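Local coordinates for protein putative rhamnosidase (PDB 3W5M) that hydrolyses terminal non-reducing alpha-L-rhamnose residues from alpha-L-rhamnosides, among them citrus flavonoids and gum arabic, and binds L-rhamnose through a separate calcium-dependent module, at residues G19-H24 with V354-Y359; Q304-F309 with R456-V461; Y329-H332 with R337-R340; Y561-T566 with T588-H593. One frame throughout, in Å; residues are numbered along the deposited sequence. Where two conformers were deposited one is given.

Interaction 1: residues G19-H24 with V354-Y359; sequences GLDAAH and VQYQTY. With TRS (2-amino-2-hydroxymethyl-propane-1,3-diol), chain C.
Y356 and T358 of the strand 354-359 reach D21 and G19 in the loop that precedes strand 26-32, tying the N-terminal immunoglobulin-like domain to the alpha-L-rhamnosidase N-terminal domain. Y356 comes first along the strand: its phenol gives its proton to D21 OD2, with OH to OD2 at 2.5 Å, a short bond. The carboxylate oxygen sits at the ring's edge and receives the hydroxyl on its syn side, 28° out of the carboxylate plane, while carboxylate and ring planes are turned 54° apart. CG of Y356 stands between the backbone N and the carbonyl carbon (chi1 74°), which carries the ring across to the loop. The other carboxylate oxygen, OD1, is bound to M113 N, and L112 N meets the tyrosine hydroxyl, so both partners are fixed from a third piece of chain. Two residues on, T358 OG1 lies 3.6 Å from G19 CA; the lack of a side chain on G19, whose phi is positive, lets the hydroxyl come this close. A Tris molecule, probably from the crystallisation liquor, fills in beside this pair: T358 N donates to its O1 at 3.0 Å, nearly straight, and T358 OG1 to its O3 at 3.1 Å. Strand 353-360 runs between strands 316-326 and 471-474 of a mixed sheet, while G19 and L20 bond through their backbones to E109 on strand 106-110, the edge of an N-terminal sheet.

Interaction 2: residues Q304-F309 with R456-V461; sequences QLRHEF and RAWLAV
R306 crosses the indole of W458 at about a right angle, and its aliphatic part makes the contact. Beyond CB, CG stands between the backbone N and the carbonyl carbon (chi1 70°) and the chain runs out over the ring: CG lies 3.6 Å from W458 CZ3, and CD follows at 3.5 Å from the same CZ3. CD is a CH-pi partner, 3.8 Å from the centroid of the six-membered ring and 24° off its normal, offset toward the rim. A bend at chi3 then takes the guanidinium past the ring, its plane 78° from that of the indole. There NE donates to W448 O, and NH1 and NH2 grip E308 end-on, both at 3.0 Å from the single oxygen OE2, which lies in the guanidinium plane; D455 adds a second carboxylate at NH1. Q304, two residues earlier, puts OE1 3.5 Å from W458 CH2, its amide nearly parallel to the ring; that oxygen is hydrogen-bonded to T445 OG1. L305 leaves on the other side of its strand and touches V461, CG to CG1 at 4.2 Å. W458, just before strand 459-463, and V461 on it reach past strand 422-424 to strand 303-311: packing across an intervening strand within one antiparallel sheet of a beta-sandwich domain, with the methylenes of an arginine over the indole in a CH-pi contact.

Interaction 3: residues Y329-H332 with R337-R340; sequences YEAH and RVGR
A331 O takes the backbone N-H of V338 at 2.8 Å, N to O, with an N-H...O angle of 168°. A331 N, in the preceding peptide group, is held as well: a water accepts from it at 2.8 Å, N to water O, and donates to V338 O, so both backbone polar groups of A331 are tied to V338, one directly and one through water. H332 and R337 form the antiparallel non-hydrogen-bonded pair of this short hairpin, their CA atoms 4.2 Å apart. Their side chains share a face of the sheet: R337 CG lies 3.5 Å from H332 NE2, obliquely to the ring, a van der Waals contact of the arginine's methylene with the imidazole. CG of R337 is anti to the backbone N (chi1 -156°), and bends at chi2 and chi3 fold the arginine back toward the first strand, where E330 crosses it at about a right angle. E330 OE2 rests over one face of the guanidinium, 3.6 Å from NH2, with the two planes 26° apart. No N-H points at the oxygen. A331 CB and V338 CB also touch, at 4.3 Å. The carboxylate oxygen lying over the guanidinium is therefore attracted by charge alone, while the hydrogen bond of R337 NH2 goes to D341 O and E330 OE1 pairs with R564; the buried glutamate, between two arginines, would be expected to stay ionised.

Interaction 4: residues Y561-T566 with T588-H593; sequences YEPRFT and TGRVMH
In the concanavalin-like beta-sandwich domain, R590 on strand 587-594 reaches over to the loop that leaves strand 559-561 and takes hold of its backbone at P563. NH2 donates to P563 O at 2.9 Å, in the carbonyl plane on a lone pair, and the oxygen lies near the guanidinium plane, 7° out of it. Two waters bond at the same edge: one accepts from R590 NH1 at 3.0 Å and donates to P563 O, the other joins NH1 to E562 OE2. The faces are filled as well. E562 CB lies 3.7 Å from R590 NH1 over one face, and M592 CE, 3.8 Å above the plane, covers the opposite one. E562 crosses the arginine at about a right angle, its carboxylate stacked with planes 23° apart. The bend at chi3 (-57°) of R590 turns the flat end toward the loop. E562 OE2 stays 4.0 Å from NH1, beyond a salt bridge, and makes its own with R512 on strand 510-515. Pinned at its edge and held between M592 CE and the E562 side chain, the guanidinium has little freedom to rotate, and its charge probably strengthens the grip on the proline carbonyl.

How the interactions relate
Interaction 3 is the hub. It lies inside the chain loops closed by interactions 1 and 2; between centres it is about 17 Å from each of these and 14 Å from interaction 4. It touches two of them: Y329 OH is 2.5 Å from Q357 OE1 of interaction 1, where Y359 also packs on V338, and E330 OE1 forms a salt bridge to R564 NE of interaction 4 at 2.8 Å, joining the alpha-L-rhamnosidase N-terminal domain to the concanavalin-like domain. Interaction 2 shares the sheet of interaction 3 without touching it, nearest atoms about 7 Å apart. The nearest atoms of interactions 1 and 4 are about 10 Å apart. All four lie away from the rhamnose and calcium sites.

Interaction 1: residues G19-H24 with V354-Y359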
# COMPACT_ATOMS: atom_id res chain seq x y z
N GLY A 19 21.10 -8.41 2.20
CA GLY A 19 20.58 -8.77 0.87
C GLY A 19 20.40 -7.53 -0.02
O GLY A 19 19.34 -7.33 -0.60
N LEU A 20 21.43 -6.71 -0.10
CA LEU A 20 21.39 -5.44 -0.82
C LEU A 20 22.12 -5.65 -2.14
O LEU A 20 23.30 -6.03 -2.15
CB LEU A 20 22.08 -4.34 0.00
CG LEU A 20 22.08 -2.92 -0.56
CD1 LEU A 20 20.69 -2.32 -0.49
CD2 LEU A 20 23.05 -2.03 0.21
N ASP A 21 21.44 -5.37 -3.26
CA ASP A 21 22.01 -5.63 -4.57
C ASP A 21 22.66 -4.44 -5.29
O ASP A 21 23.22 -4.63 -6.37
CB ASP A 21 20.99 -6.36 -5.48
CG ASP A 21 20.92 -7.87 -5.19
OD1 ASP A 21 21.80 -8.39 -4.49
OD2 ASP A 21 19.97 -8.54 -5.67
N ALA A 22 22.62 -3.25 -4.69
CA ALA A 22 23.23 -2.05 -5.30
C ALA A 22 24.71 -2.30 -5.62
O ALA A 22 25.45 -2.83 -4.79
CB ALA A 22 23.09 -0.85 -4.36
N ALA A 23 25.13 -1.95 -6.85
CA ALA A 23 26.56 -2.03 -7.20
C ALA A 23 27.42 -1.01 -6.44
O ALA A 23 28.60 -1.25 -6.08
CB ALA A 23 26.75 -1.87 -8.71
N HIS A 24 26.83 0.16 -6.19
CA HIS A 24 27.49 1.24 -5.48
C HIS A 24 26.62 1.72 -4.34
O HIS A 24 26.03 2.83 -4.40
CB HIS A 24 27.81 2.37 -6.46
CG HIS A 24 28.61 1.91 -7.63
ND1 HIS A 24 29.97 1.70 -7.55
CD2 HIS A 24 28.24 1.53 -8.87
CE1 HIS A 24 30.41 1.26 -8.71
NE2 HIS A 24 29.38 1.14 -9.53
N VAL A 354 10.07 -9.08 -10.16
CA VAL A 354 9.55 -9.54 -8.88
C VAL A 354 10.66 -9.28 -7.85
O VAL A 354 11.84 -9.38 -8.16
CB VAL A 354 9.10 -11.02 -8.93
CG1 VAL A 354 10.27 -11.98 -9.09
CG2 VAL A 354 8.23 -11.37 -7.69
N GLN A 355 10.28 -8.95 -6.63
CA GLN A 355 11.27 -8.62 -5.60
C GLN A 355 11.49 -9.86 -4.73
O GLN A 355 10.54 -10.57 -4.44
CB GLN A 355 10.80 -7.43 -4.76
CG GLN A 355 10.69 -6.17 -5.59
CD GLN A 355 10.71 -4.89 -4.77
OE1 GLN A 355 11.70 -4.11 -4.80
NE2 GLN A 355 9.65 -4.66 -4.05
N TYR A 356 12.73 -10.15 -4.35
CA TYR A 356 13.02 -11.30 -3.43
C TYR A 356 13.51 -10.79 -2.08
O TYR A 356 13.99 -9.64 -1.92
CB TYR A 356 14.02 -12.30 -4.05
CG TYR A 356 15.46 -11.82 -4.08
CD1 TYR A 356 16.29 -11.95 -2.95
CD2 TYR A 356 15.99 -11.21 -5.23
CE1 TYR A 356 17.61 -11.50 -2.97
CE2 TYR A 356 17.32 -10.78 -5.27
CZ TYR A 356 18.12 -10.92 -4.14
OH TYR A 356 19.42 -10.47 -4.13
N GLN A 357 13.37 -11.66 -1.08
CA GLN A 357 13.73 -11.36 0.32
C GLN A 357 14.89 -12.25 0.72
O GLN A 357 15.05 -13.35 0.20
CB GLN A 357 12.54 -11.59 1.28
CG GLN A 357 11.29 -10.72 1.03
CD GLN A 357 10.64 -10.96 -0.31
OE1 GLN A 357 10.22 -12.08 -0.63
NE2 GLN A 357 10.60 -9.90 -1.16
N THR A 358 15.70 -11.74 1.66
CA THR A 358 16.86 -12.47 2.18
C THR A 358 16.70 -12.59 3.70
O THR A 358 16.45 -11.59 4.38
CB THR A 358 18.17 -11.71 1.89
OG1 THR A 358 18.32 -11.53 0.47
CG2 THR A 358 19.38 -12.51 2.40
N TYR A 359 16.85 -13.82 4.21
CA TYR A 359 16.71 -14.08 5.64
C TYR A 359 17.93 -14.78 6.18
O TYR A 359 18.48 -15.66 5.53
CB TYR A 359 15.46 -14.92 5.94
CG TYR A 359 14.18 -14.37 5.35
CD1 TYR A 359 13.46 -13.36 6.01
CD2 TYR A 359 13.67 -14.87 4.13
CE1 TYR A 359 12.27 -12.85 5.48
CE2 TYR A 359 12.48 -14.36 3.60
CZ TYR A 359 11.79 -13.35 4.29
OH TYR A 359 10.61 -12.83 3.76
C TRS C . 15.91 -7.15 2.21
C1 TRS C . 15.68 -8.35 3.16
C2 TRS C . 14.75 -6.15 2.23
C3 TRS C . 16.08 -7.62 0.76
N TRS C . 17.14 -6.46 2.65
O1 TRS C . 14.57 -9.13 2.68
O2 TRS C . 14.52 -5.68 3.55
O3 TRS C . 17.08 -8.65 0.63

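Interaction 2: residues Q304-F309 with R456-V461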
# COMPACT_ATOMS: atom_id res chain seq x y z
N GLN A 304 -0.08 -25.56 1.26
CA GLN A 304 1.16 -25.88 1.92
C GLN A 304 2.13 -26.64 1.01
O GLN A 304 1.74 -27.58 0.34
CB GLN A 304 0.85 -26.73 3.15
CG GLN A 304 -0.00 -25.99 4.18
CD GLN A 304 -0.34 -26.85 5.39
OE1 GLN A 304 -0.32 -28.10 5.33
NE2 GLN A 304 -0.72 -26.19 6.48
N LEU A 305 3.39 -26.20 0.98
CA LEU A 305 4.44 -26.86 0.19
C LEU A 305 5.60 -27.18 1.12
O LEU A 305 5.91 -26.40 2.02
CB LEU A 305 4.88 -25.96 -0.97
CG LEU A 305 3.97 -25.84 -2.19
CD1 LEU A 305 2.65 -25.16 -1.94
CD2 LEU A 305 4.74 -25.00 -3.22
N ARG A 306 6.23 -28.34 0.96
CA ARG A 306 7.31 -28.69 1.89
C ARG A 306 8.31 -29.62 1.26
O ARG A 306 7.99 -30.31 0.29
CB ARG A 306 6.78 -29.37 3.17
CG ARG A 306 6.25 -30.78 2.93
CD ARG A 306 5.63 -31.37 4.20
NE ARG A 306 6.48 -31.25 5.40
CZ ARG A 306 7.38 -32.15 5.80
NH1 ARG A 306 7.62 -33.22 5.07
NH2 ARG A 306 8.06 -31.93 6.91
N HIS A 307 9.48 -29.64 1.88
CA HIS A 307 10.59 -30.48 1.47
C HIS A 307 11.45 -30.83 2.68
O HIS A 307 11.94 -29.93 3.37
CB HIS A 307 11.42 -29.72 0.46
CG HIS A 307 12.64 -30.45 -0.00
ND1 HIS A 307 12.59 -31.70 -0.58
CD2 HIS A 307 13.94 -30.08 -0.01
CE1 HIS A 307 13.82 -32.08 -0.91
NE2 HIS A 307 14.66 -31.12 -0.56
N GLU A 308 11.67 -32.13 2.91
CA GLU A 308 12.68 -32.57 3.89
C GLU A 308 14.01 -32.90 3.22
O GLU A 308 14.04 -33.33 2.05
CB GLU A 308 12.20 -33.76 4.74
CG GLU A 308 11.10 -33.34 5.72
CD GLU A 308 10.70 -34.43 6.70
OE1 GLU A 308 11.59 -35.16 7.20
OE2 GLU A 308 9.47 -34.55 6.98
N PHE A 309 15.09 -32.67 3.95
CA PHE A 309 16.44 -32.89 3.46
C PHE A 309 17.38 -33.10 4.65
O PHE A 309 17.08 -32.72 5.79
CB PHE A 309 16.91 -31.70 2.59
CG PHE A 309 16.80 -30.37 3.28
CD1 PHE A 309 15.57 -29.71 3.38
CD2 PHE A 309 17.91 -29.79 3.88
CE1 PHE A 309 15.48 -28.50 4.04
CE2 PHE A 309 17.83 -28.56 4.53
CZ PHE A 309 16.61 -27.93 4.62
N ARG A 456 3.34 -38.81 2.94
CA ARG A 456 3.16 -39.76 1.83
C ARG A 456 1.88 -39.54 1.02
O ARG A 456 1.84 -39.86 -0.17
CB ARG A 456 3.26 -41.21 2.32
CG ARG A 456 4.66 -41.80 2.25
CD ARG A 456 4.98 -42.64 3.47
NE ARG A 456 3.85 -43.50 3.86
CZ ARG A 456 3.59 -43.90 5.11
NH1 ARG A 456 4.37 -43.54 6.12
NH2 ARG A 456 2.54 -44.67 5.34
N ALA A 457 0.85 -39.00 1.66
CA ALA A 457 -0.41 -38.68 0.99
C ALA A 457 -0.53 -37.20 0.55
O ALA A 457 -1.59 -36.76 0.12
CB ALA A 457 -1.60 -39.07 1.85
N TRP A 458 0.55 -36.44 0.69
CA TRP A 458 0.67 -35.14 0.00
C TRP A 458 0.91 -35.36 -1.51
O TRP A 458 1.22 -36.47 -1.94
CB TRP A 458 1.80 -34.34 0.65
CG TRP A 458 1.44 -33.78 2.01
CD1 TRP A 458 0.73 -34.41 3.01
CD2 TRP A 458 1.81 -32.50 2.52
NE1 TRP A 458 0.61 -33.57 4.10
CE2 TRP A 458 1.27 -32.40 3.83
CE3 TRP A 458 2.52 -31.41 2.00
CZ2 TRP A 458 1.42 -31.26 4.62
CZ3 TRP A 458 2.66 -30.28 2.78
CH2 TRP A 458 2.12 -30.21 4.09
N LEU A 459 0.75 -34.32 -2.34
CA LEU A 459 0.89 -34.51 -3.79
C LEU A 459 2.17 -33.90 -4.32
O LEU A 459 2.65 -32.91 -3.77
CB LEU A 459 -0.31 -33.89 -4.51
CG LEU A 459 -1.69 -34.39 -4.08
CD1 LEU A 459 -2.80 -33.54 -4.70
CD2 LEU A 459 -1.85 -35.87 -4.43
N ALA A 460 2.75 -34.49 -5.38
CA ALA A 460 3.91 -33.88 -6.03
C ALA A 460 3.54 -32.47 -6.49
O ALA A 460 2.43 -32.26 -7.01
CB ALA A 460 4.38 -34.71 -7.22
N VAL A 461 4.43 -31.51 -6.26
CA VAL A 461 4.30 -30.17 -6.85
C VAL A 461 4.46 -30.22 -8.36
O VAL A 461 4.88 -31.23 -8.91
CB VAL A 461 5.33 -29.19 -6.27
CG1 VAL A 461 5.09 -28.97 -4.78
CG2 VAL A 461 6.76 -29.65 -6.54

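Interaction 3: residues Y329-H332 with R337-R340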
# COMPACT_ATOMS: atom_id res chain seq x y z
N TYR A 329 3.88 -15.54 0.00
CA TYR A 329 4.39 -16.73 0.69
C TYR A 329 4.72 -16.38 2.14
O TYR A 329 4.93 -15.20 2.51
CB TYR A 329 5.62 -17.32 -0.02
CG TYR A 329 6.86 -16.50 0.19
CD1 TYR A 329 7.07 -15.31 -0.55
CD2 TYR A 329 7.78 -16.85 1.16
CE1 TYR A 329 8.18 -14.52 -0.33
CE2 TYR A 329 8.90 -16.05 1.39
CZ TYR A 329 9.09 -14.89 0.64
OH TYR A 329 10.19 -14.10 0.85
N GLU A 330 4.80 -17.43 2.95
CA GLU A 330 5.38 -17.35 4.29
C GLU A 330 6.13 -18.64 4.45
O GLU A 330 5.54 -19.70 4.25
CB GLU A 330 4.29 -17.30 5.34
CG GLU A 330 4.82 -17.07 6.74
CD GLU A 330 3.68 -17.09 7.75
OE1 GLU A 330 3.31 -18.19 8.22
OE2 GLU A 330 3.15 -16.01 8.03
N ALA A 331 7.42 -18.55 4.78
CA ALA A 331 8.27 -19.70 4.85
C ALA A 331 8.52 -20.07 6.30
O ALA A 331 8.52 -19.20 7.19
CB ALA A 331 9.60 -19.42 4.17
N HIS A 332 8.78 -21.35 6.48
CA HIS A 332 9.04 -21.97 7.77
C HIS A 332 10.22 -22.92 7.62
O HIS A 332 10.38 -23.57 6.58
CB HIS A 332 7.80 -22.77 8.19
CG HIS A 332 6.64 -21.90 8.57
ND1 HIS A 332 5.87 -21.24 7.63
CD2 HIS A 332 6.16 -21.54 9.78
CE1 HIS A 332 4.96 -20.51 8.25
NE2 HIS A 332 5.12 -20.67 9.56
N ARG A 337 8.77 -20.13 12.04
CA ARG A 337 8.52 -19.20 10.94
C ARG A 337 9.79 -18.41 10.61
O ARG A 337 10.53 -18.02 11.51
CB ARG A 337 7.43 -18.25 11.40
CG ARG A 337 6.64 -17.58 10.31
CD ARG A 337 7.17 -16.21 10.10
NE ARG A 337 6.10 -15.23 10.09
CZ ARG A 337 6.09 -14.17 9.29
NH1 ARG A 337 7.09 -13.99 8.41
NH2 ARG A 337 5.09 -13.31 9.36
N VAL A 338 10.05 -18.16 9.32
CA VAL A 338 11.26 -17.47 8.93
C VAL A 338 10.90 -15.98 8.79
O VAL A 338 9.97 -15.62 8.02
CB VAL A 338 11.79 -17.99 7.57
CG1 VAL A 338 12.98 -17.17 7.10
CG2 VAL A 338 12.15 -19.48 7.63
N GLY A 339 11.63 -15.14 9.51
CA GLY A 339 11.45 -13.68 9.46
C GLY A 339 10.18 -13.14 10.08
O GLY A 339 9.50 -13.82 10.85
N ARG A 340 9.89 -11.88 9.80
CA ARG A 340 8.74 -11.21 10.37
C ARG A 340 8.02 -10.38 9.31
O ARG A 340 7.36 -9.39 9.62
CB ARG A 340 9.18 -10.35 11.56
CG ARG A 340 10.36 -9.42 11.28
CD ARG A 340 10.89 -8.83 12.58
NE ARG A 340 11.70 -7.62 12.41
CZ ARG A 340 11.25 -6.40 12.64
NH1 ARG A 340 9.99 -6.22 13.03
NH2 ARG A 340 12.04 -5.36 12.48
O HOH W 1 8.75 -16.15 5.41

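Interaction 4: residues Y561-T566 with T588-H593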
# COMPACT_ATOMS: atom_id res chain seq x y z
N TYR A 561 -6.18 -17.29 16.14
CA TYR A 561 -6.22 -17.20 14.67
C TYR A 561 -5.65 -15.85 14.23
O TYR A 561 -6.10 -14.80 14.72
CB TYR A 561 -7.64 -17.40 14.13
CG TYR A 561 -7.73 -17.09 12.64
CD1 TYR A 561 -6.94 -17.80 11.71
CD2 TYR A 561 -8.56 -16.08 12.18
CE1 TYR A 561 -7.00 -17.49 10.35
CE2 TYR A 561 -8.63 -15.77 10.82
CZ TYR A 561 -7.85 -16.48 9.92
OH TYR A 561 -7.94 -16.15 8.56
N GLU A 562 -4.67 -15.89 13.32
CA GLU A 562 -4.08 -14.66 12.80
C GLU A 562 -4.02 -14.79 11.28
O GLU A 562 -3.23 -15.58 10.79
CB GLU A 562 -2.68 -14.47 13.36
CG GLU A 562 -2.69 -13.91 14.79
CD GLU A 562 -1.33 -13.94 15.46
OE1 GLU A 562 -0.56 -14.90 15.23
OE2 GLU A 562 -1.02 -13.01 16.22
N PRO A 563 -4.84 -14.04 10.54
CA PRO A 563 -4.76 -14.16 9.07
C PRO A 563 -3.35 -13.88 8.52
O PRO A 563 -2.56 -13.14 9.15
CB PRO A 563 -5.75 -13.10 8.57
CG PRO A 563 -6.71 -12.92 9.73
CD PRO A 563 -5.86 -13.06 10.96
N ARG A 564 -3.02 -14.44 7.36
CA ARG A 564 -1.69 -14.21 6.78
C ARG A 564 -1.74 -13.52 5.40
O ARG A 564 -0.82 -12.81 5.04
CB ARG A 564 -0.93 -15.53 6.60
CG ARG A 564 -0.39 -16.17 7.86
CD ARG A 564 -0.20 -17.67 7.59
NE ARG A 564 0.52 -18.41 8.64
CZ ARG A 564 -0.07 -19.29 9.46
NH1 ARG A 564 -1.38 -19.50 9.40
NH2 ARG A 564 0.67 -19.94 10.38
N PHE A 565 -2.78 -13.80 4.63
CA PHE A 565 -2.76 -13.43 3.20
C PHE A 565 -3.88 -12.50 2.80
O PHE A 565 -4.42 -12.55 1.65
CB PHE A 565 -2.71 -14.70 2.36
CG PHE A 565 -1.53 -15.55 2.68
CD1 PHE A 565 -0.24 -15.07 2.44
CD2 PHE A 565 -1.69 -16.82 3.25
CE1 PHE A 565 0.87 -15.82 2.74
CE2 PHE A 565 -0.57 -17.59 3.53
CZ PHE A 565 0.71 -17.09 3.29
N THR A 566 -4.26 -11.65 3.74
CA THR A 566 -5.29 -10.64 3.45
C THR A 566 -4.95 -9.43 4.31
O THR A 566 -4.11 -9.51 5.19
CB THR A 566 -6.72 -11.14 3.78
OG1 THR A 566 -7.65 -10.16 3.33
CG2 THR A 566 -6.90 -11.30 5.28
N THR A 588 -7.56 -8.32 18.69
CA THR A 588 -6.49 -7.31 18.79
C THR A 588 -6.09 -6.98 17.36
O THR A 588 -5.84 -7.89 16.60
CB THR A 588 -5.30 -7.89 19.56
OG1 THR A 588 -5.75 -8.34 20.86
CG2 THR A 588 -4.20 -6.85 19.73
N GLY A 589 -6.06 -5.70 17.01
CA GLY A 589 -5.61 -5.34 15.66
C GLY A 589 -4.10 -5.43 15.53
O GLY A 589 -3.36 -5.06 16.46
N ARG A 590 -3.62 -5.90 14.37
CA ARG A 590 -2.18 -5.94 14.12
C ARG A 590 -1.94 -4.98 12.97
O ARG A 590 -2.35 -5.25 11.85
CB ARG A 590 -1.72 -7.36 13.78
CG ARG A 590 -2.00 -8.33 14.92
CD ARG A 590 -1.63 -9.77 14.56
NE ARG A 590 -2.34 -10.19 13.36
CZ ARG A 590 -1.87 -11.00 12.41
NH1 ARG A 590 -0.65 -11.55 12.49
NH2 ARG A 590 -2.66 -11.28 11.36
N VAL A 591 -1.35 -3.84 13.28
CA VAL A 591 -1.14 -2.75 12.32
C VAL A 591 0.08 -3.09 11.44
O VAL A 591 1.18 -3.27 11.97
CB VAL A 591 -0.86 -1.44 13.08
CG1 VAL A 591 -0.55 -0.28 12.13
CG2 VAL A 591 -2.06 -1.09 13.96
N MET A 592 -0.13 -3.17 10.12
CA MET A 592 0.90 -3.56 9.17
C MET A 592 1.18 -2.47 8.16
O MET A 592 0.25 -1.90 7.63
CB MET A 592 0.44 -4.76 8.37
CG MET A 592 0.36 -6.01 9.22
SD MET A 592 -0.37 -7.38 8.28
CE MET A 592 -0.66 -8.50 9.67
N HIS A 593 2.47 -2.21 7.90
CA HIS A 593 2.88 -1.26 6.84
C HIS A 593 4.35 -1.46 6.53
O HIS A 593 5.03 -2.29 7.16
CB HIS A 593 2.59 0.22 7.23
CG HIS A 593 3.10 0.64 8.57
ND1 HIS A 593 4.43 0.93 8.81
CD2 HIS A 593 2.44 0.90 9.73
CE1 HIS A 593 4.57 1.31 10.08
NE2 HIS A 593 3.38 1.30 10.65
O HOH W 2 1.12 -11.54 14.96
O HOH W 3 0.13 -13.08 10.07